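PDB 6L0A: dihydroorotase, which catalyses the zinc-dependent conversion of N-carbamoyl-L-aspartate to dihydroorotate, the third step of de novo pyrimidine biosynthesis. Local coordinates for residues 13-18 and 38-43; 27-32 and 276-281; 131-136 and 175-180. All blocks are in the same frame, centred on the assembly; numbering follows the deposited sequence.

Contact 1: 13-18 and 38-43. With ZN (zinc ion), chain K; LMR ((2S)-2-hydroxybutanedioic acid), chain M.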
ATOM      1  N   MET C  13       8.311  13.739  20.776  1.00 11.32           N
ATOM      2  CA  MET C  13       7.166  14.631  20.873  1.00 11.40           C
ATOM      3  C   MET C  13       5.921  14.082  20.172  1.00 11.74           C
ATOM      4  O   MET C  13       5.049  14.865  19.762  1.00 13.42           O
ATOM      5  CB  MET C  13       7.553  16.011  20.347  1.00 11.62           C
ATOM      6  CG  MET C  13       8.594  16.717  21.267  1.00 15.12           C
ATOM      7  SD  MET C  13       8.245  16.564  23.045  1.00 15.05           S
ATOM      8  CE  MET C  13       9.272  17.907  23.681  1.00 17.84           C
ATOM      9  N   HIS C  14       5.776  12.757  20.079  1.00 13.68           N
ATOM     10  CA  HIS C  14       4.573  12.178  19.465  1.00 10.78           C
ATOM     11  C   HIS C  14       4.479  10.697  19.859  1.00 11.37           C
ATOM     12  O   HIS C  14       4.969   9.833  19.136  1.00 14.86           O
ATOM     13  CB  HIS C  14       4.613  12.344  17.956  1.00 11.61           C
ATOM     14  CG  HIS C  14       3.284  12.157  17.293  1.00 12.80           C
ATOM     15  ND1 HIS C  14       2.801  13.024  16.337  1.00 17.84           N
ATOM     16  CD2 HIS C  14       2.331  11.205  17.452  1.00 15.08           C
ATOM     17  CE1 HIS C  14       1.611  12.611  15.932  1.00 15.95           C
ATOM     18  NE2 HIS C  14       1.305  11.508  16.589  1.00 15.79           N
ATOM     19  N   VAL C  15       3.814  10.419  20.986  1.00 10.37           N
ATOM     20  CA  VAL C  15       3.807   9.086  21.594  1.00 11.74           C
ATOM     21  C   VAL C  15       2.373   8.620  21.802  1.00 10.76           C
ATOM     22  O   VAL C  15       1.536   9.380  22.300  1.00 12.17           O
ATOM     23  CB  VAL C  15       4.567   9.073  22.941  1.00 11.50           C
ATOM     24  CG1 VAL C  15       4.352   7.756  23.673  1.00 14.64           C
ATOM     25  CG2 VAL C  15       6.056   9.300  22.712  1.00 11.50           C
ATOM     26  N   HIS C  16       2.093   7.360  21.445  1.00 11.95           N
ATOM     27  CA  HIS C  16       0.856   6.680  21.813  1.00 10.32           C
ATOM     28  C   HIS C  16       1.165   5.586  22.828  1.00 13.11           C
ATOM     29  O   HIS C  16       1.974   4.692  22.548  1.00 14.12           O
ATOM     30  CB  HIS C  16       0.179   6.058  20.580  1.00 13.87           C
ATOM     31  CG  HIS C  16      -0.272   7.059  19.559  1.00 12.68           C
ATOM     32  ND1 HIS C  16      -1.511   7.663  19.601  1.00 14.31           N
ATOM     33  CD2 HIS C  16       0.358   7.565  18.470  1.00 14.73           C
ATOM     34  CE1 HIS C  16      -1.621   8.503  18.583  1.00 12.82           C
ATOM     35  NE2 HIS C  16      -0.500   8.463  17.881  1.00 15.42           N
ATOM     36  N   VAL C  17       0.510   5.629  23.993  1.00 15.36           N
ATOM     37  CA  VAL C  17       0.649   4.563  24.983  1.00 19.12           C
ATOM     38  C   VAL C  17      -0.670   3.882  25.310  1.00 17.56           C
ATOM     39  O   VAL C  17      -0.690   2.983  26.157  1.00 18.32           O
ATOM     40  CB  VAL C  17       1.321   5.052  26.287  1.00 15.03           C
ATOM     41  CG1 VAL C  17       2.785   5.432  26.042  1.00 13.31           C
ATOM     42  CG2 VAL C  17       0.533   6.200  26.895  1.00 16.19           C
ATOM     43  N   ARG C  18      -1.771   4.272  24.670  1.00 16.64           N
ATOM     44  CA  ARG C  18      -3.048   3.542  24.775  1.00 17.17           C
ATOM     45  C   ARG C  18      -3.517   3.537  26.240  1.00 20.08           C
ATOM     46  O   ARG C  18      -3.257   4.483  26.998  1.00 16.84           O
ATOM     47  CB  ARG C  18      -2.917   2.144  24.165  1.00 16.90           C
ATOM     48  CG  ARG C  18      -2.181   2.069  22.831  1.00 18.99           C
ATOM     49  CD  ARG C  18      -2.932   2.804  21.737  1.00 17.53           C
ATOM     50  NE  ARG C  18      -2.398   2.432  20.426  1.00 18.30           N
ATOM     51  CZ  ARG C  18      -2.547   3.160  19.325  1.00 17.90           C
ATOM     52  NH1 ARG C  18      -3.221   4.310  19.361  1.00 14.27           N
ATOM     53  NH2 ARG C  18      -2.010   2.736  18.186  1.00 14.95           N
ATOM     54  N   ALA C  38       8.127  12.708  26.874  1.00 12.21           N
ATOM     55  CA  ALA C  38       7.156  12.186  25.911  1.00 13.69           C
ATOM     56  C   ALA C  38       5.941  13.104  25.825  1.00 13.33           C
ATOM     57  O   ALA C  38       5.367  13.475  26.852  1.00 14.42           O
ATOM     58  CB  ALA C  38       6.699  10.778  26.309  1.00 12.05           C
ATOM     59  N   TYR C  39       5.531  13.445  24.603  1.00 11.50           N
ATOM     60  CA  TYR C  39       4.283  14.164  24.374  1.00 14.17           C
ATOM     61  C   TYR C  39       3.214  13.141  24.010  1.00 14.47           C
ATOM     62  O   TYR C  39       3.324  12.481  22.971  1.00 12.87           O
ATOM     63  CB  TYR C  39       4.442  15.192  23.263  1.00 13.69           C
ATOM     64  CG  TYR C  39       3.230  16.082  23.038  1.00 16.36           C
ATOM     65  CD1 TYR C  39       2.787  16.948  24.022  1.00 20.11           C
ATOM     66  CD2 TYR C  39       2.555  16.071  21.821  1.00 17.47           C
ATOM     67  CE1 TYR C  39       1.683  17.788  23.808  1.00 17.71           C
ATOM     68  CE2 TYR C  39       1.451  16.899  21.594  1.00 16.32           C
ATOM     69  CZ  TYR C  39       1.029  17.759  22.600  1.00 17.40           C
ATOM     70  OH  TYR C  39      -0.048  18.600  22.397  1.00 17.12           O
ATOM     71  N   ILE C  40       2.196  13.017  24.857  1.00 12.11           N
ATOM     72  CA  ILE C  40       1.257  11.895  24.840  1.00 12.28           C
ATOM     73  C   ILE C  40       0.030  12.257  24.014  1.00 13.34           C
ATOM     74  O   ILE C  40      -0.685  13.217  24.325  1.00 10.94           O
ATOM     75  CB  ILE C  40       0.842  11.500  26.266  1.00 12.45           C
ATOM     76  CG1 ILE C  40       2.076  11.110  27.082  1.00 12.18           C
ATOM     77  CG2 ILE C  40      -0.204  10.387  26.259  1.00 13.41           C
ATOM     78  CD1 ILE C  40       2.764   9.810  26.588  1.00 13.13           C
ATOM     79  N   MET C  41      -0.257  11.454  22.999  1.00 11.69           N
ATOM     80  CA  MET C  41      -1.363  11.779  22.108  1.00 11.78           C
ATOM     81  C   MET C  41      -2.704  11.367  22.721  1.00 13.03           C
ATOM     82  O   MET C  41      -2.764  10.487  23.586  1.00 13.13           O
ATOM     83  CB  MET C  41      -1.140  11.109  20.758  1.00 13.72           C
ATOM     84  CG  MET C  41      -0.004  11.781  19.948  1.00 14.21           C
ATOM     85  SD  MET C  41      -0.378  13.505  19.603  1.00 19.38           S
ATOM     86  CE  MET C  41       1.194  14.214  19.094  1.00 22.83           C
ATOM     87  N   PRO C  42      -3.811  11.988  22.274  1.00 12.55           N
ATOM     88  CA  PRO C  42      -5.075  11.856  23.012  1.00 12.29           C
ATOM     89  C   PRO C  42      -6.171  11.029  22.341  1.00 11.88           C
ATOM     90  O   PRO C  42      -7.338  11.119  22.741  1.00 13.39           O
ATOM     91  CB  PRO C  42      -5.522  13.315  23.130  1.00 12.30           C
ATOM     92  CG  PRO C  42      -5.161  13.872  21.788  1.00 12.15           C
ATOM     93  CD  PRO C  42      -3.841  13.171  21.394  1.00 12.20           C
ATOM     94  N   ASN C  43      -5.847  10.258  21.309  1.00 12.33           N
ATOM     95  CA  ASN C  43      -6.885   9.570  20.539  1.00 10.33           C
ATOM     96  C   ASN C  43      -7.245   8.239  21.211  1.00 13.39           C
ATOM     97  O   ASN C  43      -7.156   7.152  20.643  1.00 12.87           O
ATOM     98  CB  ASN C  43      -6.444   9.391  19.088  1.00 12.79           C
ATOM     99  CG  ASN C  43      -5.204   8.540  18.951  1.00 13.10           C
ATOM    100  OD1 ASN C  43      -4.384   8.456  19.874  1.00 14.13           O
ATOM    101  ND2 ASN C  43      -5.053   7.888  17.787  1.00 12.71           N
TER
HETATM  102 ZN    ZN K 401       0.164   9.716  16.246  1.00 50.54          ZN
HETATM  103  C1  LMR M 403      -1.652   7.916  13.609  1.00 29.84           C
HETATM  104  O1A LMR M 403      -0.797   8.682  14.128  1.00 25.15           O
HETATM  105  O1B LMR M 403      -2.114   8.259  12.501  1.00 19.55           O
HETATM  106  C2  LMR M 403      -2.141   6.611  14.282  1.00 23.39           C
HETATM  107  O2  LMR M 403      -1.867   5.415  13.578  1.00 22.49           O
HETATM  108  C3  LMR M 403      -1.398   6.374  15.553  1.00 30.64           C
HETATM  109  C4  LMR M 403      -2.386   5.484  16.270  1.00 17.56           C
HETATM  110  O4A LMR M 403      -2.654   4.296  15.877  1.00 14.00           O
HETATM  111  O4B LMR M 403      -2.914   6.030  17.248  1.00 17.06           O
HETATM  112  O   HOH W   1      -1.664   7.841  24.399  1.00 14.91           O
HETATM  113  O   HOH W   2      -4.945   5.443  21.365  1.00 16.49           O
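Val15 and Ile40 form a parallel bridge between the first two strands of the TIM-type barrel, joined by helix 20-32 in a beta-alpha-beta unit. Val15 N donates to Tyr39 O at 2.9 Å, and Met41 N to Val15 O at 2.8 Å. On the helix side, Val15 CG1 touches Ile40 CD1 at 3.9 Å, and helices 20-32 and 51-64 pack over this layer.

His14 and His16 are the HxH pair ending the first strand. Both bind one zinc ion through NE2, as does Asp258. Met41 supports both rings. Its chain bends at chi2, which lays the thioether across His14. Met41 CE sits over the ring centre as a CH-pi contact, 3.4 Å from the His14 centroid and 8° off the normal, with SD over the same face. Met41 CB rests on one face of His16, while malate O4B lies over the opposite one. Asn43 OD1 is in plane at the edge of the His16 ring, 3.0 Å from His16 ND1. Glu179 OE1 meets His14 ND1 and helps set that ring's rotation.

Malate O1A reaches the zinc ion. The other carboxylate takes three bonds here. Arg18 NH1 meets malate O4B at 2.7 Å and Arg18 NH2 meets malate O4A at 2.9 Å. Asn43 CG stands between its backbone N and carbonyl carbon (chi1 62°), and Asn43 ND2 reaches malate O4B at 2.9 Å, nearly straight at 172°.

Contact 2: 27-32 and 276-281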
ATOM      1  N   THR C  27       4.301   1.907  28.259  1.00 16.10           N
ATOM      2  CA  THR C  27       4.775   3.123  28.916  1.00 20.08           C
ATOM      3  C   THR C  27       6.181   2.985  29.485  1.00 17.80           C
ATOM      4  O   THR C  27       6.975   3.926  29.316  1.00 18.95           O
ATOM      5  CB  THR C  27       3.774   3.554  29.997  1.00 19.86           C
ATOM      6  OG1 THR C  27       2.497   3.781  29.395  1.00 19.49           O
ATOM      7  CG2 THR C  27       4.241   4.852  30.677  1.00 18.37           C
ATOM      8  N   PRO C  28       6.571   1.869  30.113  1.00 21.71           N
ATOM      9  CA  PRO C  28       7.983   1.723  30.511  1.00 21.82           C
ATOM     10  C   PRO C  28       8.948   1.711  29.339  1.00 22.77           C
ATOM     11  O   PRO C  28      10.127   2.039  29.528  1.00 23.52           O
ATOM     12  CB  PRO C  28       8.003   0.385  31.270  1.00 23.19           C
ATOM     13  CG  PRO C  28       6.595   0.161  31.712  1.00 22.28           C
ATOM     14  CD  PRO C  28       5.753   0.737  30.584  1.00 18.77           C
ATOM     15  N   LYS C  29       8.495   1.341  28.134  1.00 18.97           N
ATOM     16  CA  LYS C  29       9.390   1.291  26.985  1.00 19.04           C
ATOM     17  C   LYS C  29       9.807   2.669  26.488  1.00 15.82           C
ATOM     18  O   LYS C  29      10.752   2.760  25.695  1.00 18.27           O
ATOM     19  CB  LYS C  29       8.736   0.512  25.834  1.00 18.72           C
ATOM     20  CG  LYS C  29       8.159  -0.833  26.254  1.00 18.74           C
ATOM     21  CD  LYS C  29       9.292  -1.786  26.625  1.00 24.57           C
ATOM     22  CE  LYS C  29       8.781  -3.209  26.808  1.00 30.29           C
ATOM     23  NZ  LYS C  29       7.897  -3.300  27.999  1.00 36.75           N
ATOM     24  N   ILE C  30       9.121   3.740  26.906  1.00 15.59           N
ATOM     25  CA  ILE C  30       9.598   5.077  26.574  1.00 18.04           C
ATOM     26  C   ILE C  30      11.024   5.250  27.080  1.00 16.04           C
ATOM     27  O   ILE C  30      11.945   5.552  26.312  1.00 15.72           O
ATOM     28  CB  ILE C  30       8.649   6.146  27.145  1.00 15.91           C
ATOM     29  CG1 ILE C  30       7.233   5.965  26.565  1.00 18.46           C
ATOM     30  CG2 ILE C  30       9.188   7.537  26.854  1.00 17.91           C
ATOM     31  CD1 ILE C  30       6.130   6.764  27.277  1.00 15.79           C
ATOM     32  N   ARG C  31      11.235   4.991  28.373  1.00 20.29           N
ATOM     33  CA  ARG C  31      12.584   5.066  28.931  1.00 20.90           C
ATOM     34  C   ARG C  31      13.517   4.042  28.293  1.00 16.43           C
ATOM     35  O   ARG C  31      14.659   4.367  27.952  1.00 21.95           O
ATOM     36  CB  ARG C  31      12.545   4.877  30.449  1.00 23.47           C
ATOM     37  CG  ARG C  31      13.851   5.329  31.125  1.00 24.58           C
ATOM     38  CD  ARG C  31      13.749   5.286  32.635  1.00 34.06           C
ATOM     39  NE  ARG C  31      15.059   5.093  33.253  1.00 32.76           N
ATOM     40  CZ  ARG C  31      15.840   6.073  33.703  1.00 29.67           C
ATOM     41  NH1 ARG C  31      15.457   7.340  33.625  1.00 30.58           N
ATOM     42  NH2 ARG C  31      17.007   5.777  34.250  1.00 25.81           N
ATOM     43  N   ASP C  32      13.043   2.805  28.102  1.00 20.79           N
ATOM     44  CA  ASP C  32      13.914   1.752  27.578  1.00 22.82           C
ATOM     45  C   ASP C  32      14.441   2.100  26.195  1.00 25.53           C
ATOM     46  O   ASP C  32      15.589   1.780  25.862  1.00 23.13           O
ATOM     47  CB  ASP C  32      13.170   0.416  27.548  1.00 24.43           C
ATOM     48  CG  ASP C  32      12.823  -0.088  28.935  1.00 24.90           C
ATOM     49  OD1 ASP C  32      13.290   0.506  29.927  1.00 29.32           O
ATOM     50  OD2 ASP C  32      12.075  -1.078  29.031  1.00 28.27           O
ATOM     51  N   GLY C 276      -0.354   2.040  11.978  1.00 14.21           N
ATOM     52  CA  GLY C 276       0.604   2.381  13.014  1.00 12.78           C
ATOM     53  C   GLY C 276       1.804   1.466  13.095  1.00 15.84           C
ATOM     54  O   GLY C 276       1.690   0.240  12.954  1.00 14.32           O
ATOM     55  N   VAL C 277       2.967   2.067  13.338  1.00 10.78           N
ATOM     56  CA  VAL C 277       4.225   1.355  13.508  1.00 12.34           C
ATOM     57  C   VAL C 277       4.646   1.523  14.960  1.00 14.57           C
ATOM     58  O   VAL C 277       4.542   2.624  15.511  1.00 13.54           O
ATOM     59  CB  VAL C 277       5.301   1.902  12.551  1.00 14.25           C
ATOM     60  CG1 VAL C 277       6.695   1.335  12.899  1.00 13.72           C
ATOM     61  CG2 VAL C 277       4.921   1.601  11.077  1.00 14.39           C
ATOM     62  N   TYR C 278       5.113   0.434  15.581  1.00 15.81           N
ATOM     63  CA  TYR C 278       5.557   0.462  16.975  1.00 13.23           C
ATOM     64  C   TYR C 278       7.074   0.615  17.026  1.00 17.53           C
ATOM     65  O   TYR C 278       7.813  -0.334  16.740  1.00 19.92           O
ATOM     66  CB  TYR C 278       5.131  -0.791  17.735  1.00 17.54           C
ATOM     67  CG  TYR C 278       5.719  -0.775  19.127  1.00 17.43           C
ATOM     68  CD1 TYR C 278       5.190   0.052  20.104  1.00 16.51           C
ATOM     69  CD2 TYR C 278       6.840  -1.537  19.444  1.00 20.90           C
ATOM     70  CE1 TYR C 278       5.742   0.104  21.391  1.00 17.47           C
ATOM     71  CE2 TYR C 278       7.407  -1.490  20.731  1.00 21.22           C
ATOM     72  CZ  TYR C 278       6.854  -0.661  21.690  1.00 19.10           C
ATOM     73  OH  TYR C 278       7.406  -0.612  22.964  1.00 20.04           O
ATOM     74  N   SER C 279       7.538   1.790  17.450  1.00 15.00           N
ATOM     75  CA  SER C 279       8.960   2.078  17.483  1.00 15.34           C
ATOM     76  C   SER C 279       9.483   2.420  18.875  1.00 18.04           C
ATOM     77  O   SER C 279      10.680   2.695  19.010  1.00 18.35           O
ATOM     78  CB  SER C 279       9.293   3.229  16.518  1.00 16.66           C
ATOM     79  OG  SER C 279       8.540   4.388  16.838  1.00 16.27           O
ATOM     80  N   GLN C 280       8.639   2.401  19.910  1.00 14.90           N
ATOM     81  CA  GLN C 280       9.055   2.959  21.204  1.00 15.54           C
ATOM     82  C   GLN C 280      10.250   2.215  21.787  1.00 20.58           C
ATOM     83  O   GLN C 280      11.180   2.845  22.308  1.00 16.21           O
ATOM     84  CB  GLN C 280       7.902   2.936  22.196  1.00 17.28           C
ATOM     85  CG  GLN C 280       8.011   4.021  23.254  1.00 14.88           C
ATOM     86  CD  GLN C 280       7.702   5.387  22.677  1.00 15.65           C
ATOM     87  OE1 GLN C 280       6.559   5.668  22.322  1.00 18.48           O
ATOM     88  NE2 GLN C 280       8.724   6.234  22.543  1.00 14.45           N
ATOM     89  N   SER C 281      10.246   0.879  21.708  1.00 20.23           N
ATOM     90  CA  SER C 281      11.249   0.067  22.406  1.00 21.17           C
ATOM     91  C   SER C 281      12.678   0.342  21.951  1.00 22.82           C
ATOM     92  O   SER C 281      13.623   0.043  22.695  1.00 22.92           O
ATOM     93  CB  SER C 281      10.941  -1.425  22.228  1.00 21.88           C
ATOM     94  OG  SER C 281       9.840  -1.841  23.030  1.00 18.90           O
TER
HETATM   95  O   HOH W   3      11.290   5.399  23.494  1.00 16.34           O
HETATM   96  O   HOH W   4      16.616   0.768  23.320  1.00 22.17           O
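The Tyr278 ring meets Lys29 through its hydroxyl, has Gln280 N over the centre of one face, and has Ser281 OG in plane at its edge. Tyr278 OH and Ser281 OG are hydrogen-bonded at 2.7 Å. The two hydroxyls together receive the aliphatic part of Lys29. Tyr278 OH lies 3.4 Å from Lys29 CB, and Ser281 OG lies 3.6 Å from Lys29 CD. The lysine crosses the tyrosine at about a right angle. Its chain bends at chi2 (-68°) and again at chi4, and NZ bonds back to Leu25 O of its own helix.

Gln280 CG packs 3.9 Å from Ile30 CG1. The amide turns aside at chi2 (73°). Gln280 NE2 bonds to Asp12 OD2 and, at 2.9 Å, to a water. That water also lies within bonding distance of Ile30 O and Gln280 O. A second water donates to Asp32 O and Ser281 O.

The contact sets the end of helix 20-32, the first of the barrel, against the loop that follows strand 253-255, the last of the barrel. No direct hydrogen bond crosses it. Lys29 O and Gln280 O, 3.4 Å apart, are both acceptors, so the polar link between the two backbones is made by water.

Contact 3: 131-136 and 175-180. With ZN (zinc ion), chain L.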
ATOM      1  N   ASN C 131      -0.457  30.108  24.790  1.00 27.64           N
ATOM      2  CA  ASN C 131       0.829  29.596  24.317  1.00 24.62           C
ATOM      3  C   ASN C 131       0.842  28.067  24.276  1.00 24.37           C
ATOM      4  O   ASN C 131       1.839  27.428  24.616  1.00 24.27           O
ATOM      5  CB  ASN C 131       1.995  30.127  25.158  1.00 28.46           C
ATOM      6  CG  ASN C 131       3.332  30.040  24.422  1.00 39.73           C
ATOM      7  OD1 ASN C 131       3.371  29.917  23.191  1.00 38.90           O
ATOM      8  ND2 ASN C 131       4.433  30.096  25.173  1.00 39.23           N
ATOM      9  N   LEU C 132      -0.275  27.480  23.857  1.00 21.37           N
ATOM     10  CA  LEU C 132      -0.385  26.043  23.659  1.00 21.52           C
ATOM     11  C   LEU C 132      -0.045  25.698  22.212  1.00 20.23           C
ATOM     12  O   LEU C 132      -0.185  26.524  21.307  1.00 23.13           O
ATOM     13  CB  LEU C 132      -1.794  25.552  23.993  1.00 17.11           C
ATOM     14  CG  LEU C 132      -2.318  25.658  25.434  1.00 20.26           C
ATOM     15  CD1 LEU C 132      -3.789  25.294  25.498  1.00 19.55           C
ATOM     16  CD2 LEU C 132      -1.511  24.749  26.378  1.00 21.38           C
ATOM     17  N   VAL C 133       0.399  24.451  21.996  1.00 17.42           N
ATOM     18  CA  VAL C 133       0.834  24.002  20.674  1.00 19.18           C
ATOM     19  C   VAL C 133      -0.351  23.367  19.963  1.00 16.79           C
ATOM     20  O   VAL C 133      -1.096  22.599  20.567  1.00 13.91           O
ATOM     21  CB  VAL C 133       2.005  23.007  20.794  1.00 16.39           C
ATOM     22  CG1 VAL C 133       2.336  22.400  19.429  1.00 15.99           C
ATOM     23  CG2 VAL C 133       3.226  23.682  21.422  1.00 17.79           C
ATOM     24  N   LEU C 134      -0.546  23.693  18.687  1.00 13.51           N
ATOM     25  CA  LEU C 134      -1.572  23.033  17.886  1.00 14.00           C
ATOM     26  C   LEU C 134      -0.872  21.979  17.034  1.00 12.99           C
ATOM     27  O   LEU C 134      -0.073  22.323  16.162  1.00 12.15           O
ATOM     28  CB  LEU C 134      -2.330  24.036  17.017  1.00 13.93           C
ATOM     29  CG  LEU C 134      -3.285  23.416  15.993  1.00 13.86           C
ATOM     30  CD1 LEU C 134      -4.406  22.642  16.693  1.00 13.97           C
ATOM     31  CD2 LEU C 134      -3.853  24.492  15.056  1.00 15.82           C
ATOM     32  N   ASN C 135      -1.157  20.702  17.306  1.00 11.58           N
ATOM     33  CA  ASN C 135      -0.569  19.581  16.581  1.00 10.95           C
ATOM     34  C   ASN C 135      -1.525  19.145  15.483  1.00 10.65           C
ATOM     35  O   ASN C 135      -2.680  18.837  15.759  1.00 11.64           O
ATOM     36  CB  ASN C 135      -0.312  18.404  17.516  1.00  9.43           C
ATOM     37  CG  ASN C 135       0.387  18.816  18.792  1.00 16.54           C
ATOM     38  OD1 ASN C 135      -0.254  19.055  19.814  1.00 16.23           O
ATOM     39  ND2 ASN C 135       1.706  18.858  18.748  1.00 13.91           N
ATOM     40  N   LEU C 136      -1.034  19.079  14.252  1.00 10.28           N
ATOM     41  CA  LEU C 136      -1.871  18.747  13.113  1.00 12.43           C
ATOM     42  C   LEU C 136      -1.437  17.408  12.528  1.00 12.67           C
ATOM     43  O   LEU C 136      -0.268  17.237  12.180  1.00 13.44           O
ATOM     44  CB  LEU C 136      -1.778  19.838  12.050  1.00 13.27           C
ATOM     45  CG  LEU C 136      -2.212  21.238  12.489  1.00 13.66           C
ATOM     46  CD1 LEU C 136      -1.932  22.229  11.385  1.00 16.81           C
ATOM     47  CD2 LEU C 136      -3.696  21.230  12.865  1.00 14.46           C
ATOM     48  N   LYS C 175       1.977  28.421  18.114  1.00 19.67           N
ATOM     49  CA  LYS C 175       2.898  27.350  17.760  1.00 19.13           C
ATOM     50  C   LYS C 175       2.116  26.218  17.102  1.00 17.88           C
ATOM     51  O   LYS C 175       1.131  25.722  17.661  1.00 16.56           O
ATOM     52  CB  LYS C 175       3.636  26.850  19.006  1.00 18.06           C
ATOM     53  CG  LYS C 175       4.717  27.809  19.501  1.00 21.70           C
ATOM     54  CD  LYS C 175       5.580  27.192  20.599  1.00 21.59           C
ATOM     55  CE  LYS C 175       4.944  27.319  21.982  1.00 32.88           C
ATOM     56  NZ  LYS C 175       5.842  26.814  23.075  1.00 30.83           N
ATOM     57  N   ILE C 176       2.528  25.834  15.896  1.00 17.12           N
ATOM     58  CA  ILE C 176       1.844  24.802  15.124  1.00 14.89           C
ATOM     59  C   ILE C 176       2.876  23.782  14.673  1.00 14.84           C
ATOM     60  O   ILE C 176       3.960  24.145  14.203  1.00 14.90           O
ATOM     61  CB  ILE C 176       1.107  25.389  13.904  1.00 19.11           C
ATOM     62  CG1 ILE C 176       0.040  26.394  14.319  1.00 16.75           C
ATOM     63  CG2 ILE C 176       0.463  24.281  13.066  1.00 16.57           C
ATOM     64  CD1 ILE C 176      -0.568  27.129  13.127  1.00 20.79           C
ATOM     65  N   ILE C 177       2.541  22.504  14.798  1.00 12.27           N
ATOM     66  CA  ILE C 177       3.415  21.447  14.318  1.00 12.16           C
ATOM     67  C   ILE C 177       2.688  20.646  13.254  1.00 10.98           C
ATOM     68  O   ILE C 177       1.583  20.143  13.489  1.00 11.88           O
ATOM     69  CB  ILE C 177       3.886  20.514  15.446  1.00 14.93           C
ATOM     70  CG1 ILE C 177       4.639  21.299  16.522  1.00 15.52           C
ATOM     71  CG2 ILE C 177       4.791  19.418  14.861  1.00 13.91           C
ATOM     72  CD1 ILE C 177       5.090  20.445  17.686  1.00 16.23           C
ATOM     73  N   LEU C 178       3.317  20.515  12.097  1.00 12.04           N
ATOM     74  CA  LEU C 178       2.888  19.530  11.109  1.00 14.86           C
ATOM     75  C   LEU C 178       3.510  18.203  11.525  1.00 11.78           C
ATOM     76  O   LEU C 178       4.693  17.959  11.291  1.00 14.44           O
ATOM     77  CB  LEU C 178       3.316  19.957   9.709  1.00 12.85           C
ATOM     78  CG  LEU C 178       2.792  19.104   8.544  1.00 20.15           C
ATOM     79  CD1 LEU C 178       1.266  19.025   8.510  1.00 17.35           C
ATOM     80  CD2 LEU C 178       3.333  19.622   7.220  1.00 16.16           C
ATOM     81  N   GLU C 179       2.717  17.358  12.184  1.00 10.51           N
ATOM     82  CA  GLU C 179       3.232  16.120  12.741  1.00 12.90           C
ATOM     83  C   GLU C 179       3.603  15.136  11.633  1.00 13.35           C
ATOM     84  O   GLU C 179       3.043  15.161  10.537  1.00 12.98           O
ATOM     85  CB  GLU C 179       2.195  15.484  13.673  1.00 13.86           C
ATOM     86  CG  GLU C 179       1.839  16.337  14.899  1.00 13.86           C
ATOM     87  CD  GLU C 179       2.978  16.421  15.899  1.00 15.42           C
ATOM     88  OE1 GLU C 179       3.856  15.536  15.858  1.00 16.14           O
ATOM     89  OE2 GLU C 179       3.004  17.359  16.737  1.00 14.76           O
ATOM     90  N   HIS C 180       4.553  14.254  11.949  1.00 11.89           N
ATOM     91  CA  HIS C 180       5.024  13.177  11.073  1.00 14.53           C
ATOM     92  C   HIS C 180       4.928  13.478   9.582  1.00 15.09           C
ATOM     93  O   HIS C 180       4.137  12.844   8.864  1.00 14.66           O
ATOM     94  CB  HIS C 180       4.283  11.862  11.399  1.00 14.42           C
ATOM     95  CG  HIS C 180       2.805  12.001  11.629  1.00 16.74           C
ATOM     96  ND1 HIS C 180       1.963  12.650  10.750  1.00 15.66           N
ATOM     97  CD2 HIS C 180       2.017  11.534  12.627  1.00 21.14           C
ATOM     98  CE1 HIS C 180       0.724  12.597  11.211  1.00 15.81           C
ATOM     99  NE2 HIS C 180       0.729  11.924  12.349  1.00 17.41           N
TER
HETATM  100 ZN    ZN L 402      -0.903  10.651  12.885  1.00 39.90          ZN
HETATM  101  O   HOH W   5       1.402  28.734  20.939  1.00 24.24           O
HETATM  102  O   HOH W   6       4.488  25.350  25.319  1.00 35.60           O
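Strands 133-136 and 175-178 are parallel neighbours in the TIM-type barrel, connected through helix 156-170 as a beta-alpha-beta unit. Four backbone bonds hold them, from Leu134 N to Lys175 O (2.8 Å) at one end to Glu179 N to Leu136 O (3.0 Å) at the other.

Leu136 and Ile176 lie on the outward face, with Leu136 CD1 3.6 Å from Ile176 CG2, and helix 156-170 packs over them. On the other face Val133 CG1 meets Ile177 CD1 at 3.8 Å, next to Phe311 and Tyr312. At the far end Asn131 OD1 lies 3.3 Å from Lys175 CE, and Lys175 NZ forms a salt bridge with Glu313.

Glu179 bends at chi2 (-70°), which brings its carboxylate back beside Asn135. Asn135 ND2 meets Glu179 OE2 at 2.8 Å, on the anti side and 24° out of the carboxylate plane. ND2 also bonds Tyr312 OH, and Asn135 OD1 bonds Tyr39 OH. Glu179 OE1, which also serves His14 ND1, is bonded to Thr208 OG1. Glu179 CB lies over the centre of the His180 ring, whose NE2 binds the second zinc ion at 2.1 Å.

Replacing Glu179 by alanine is likely to take the acceptor from His14 ND1, leaving that ring's rotation less firmly fixed, and one of two acceptors from Asn135 ND2. The buried carboxylate is thus a second-shell group for the first zinc ion, and the chain runs on into His180 at the second.

How the contacts relate
All three contacts are largely buried. Contact 1 is wholly interior, while contacts 2 and 3 each have one exposed end, Asp32 and Asn131. Contacts 1 and 3 are strand pairs of one barrel, each closing a beta-alpha-beta unit and each ending at a different zinc ion. Contact 2 shares helix 20-32 with the unit of contact 1. There Gln280 OE1 packs on Val15 CG1 and Ile30 on Val17. Contacts 1 and 3 meet directly through Tyr39 OH and Asn135 OD1, a probable hydrogen bond of 2.6 Å. Contacts 2 and 3 do not touch. Contacts 1 and 3 add direct backbone bonds and metal ligands to their packing, whereas contact 2 relies on side-chain packing and water.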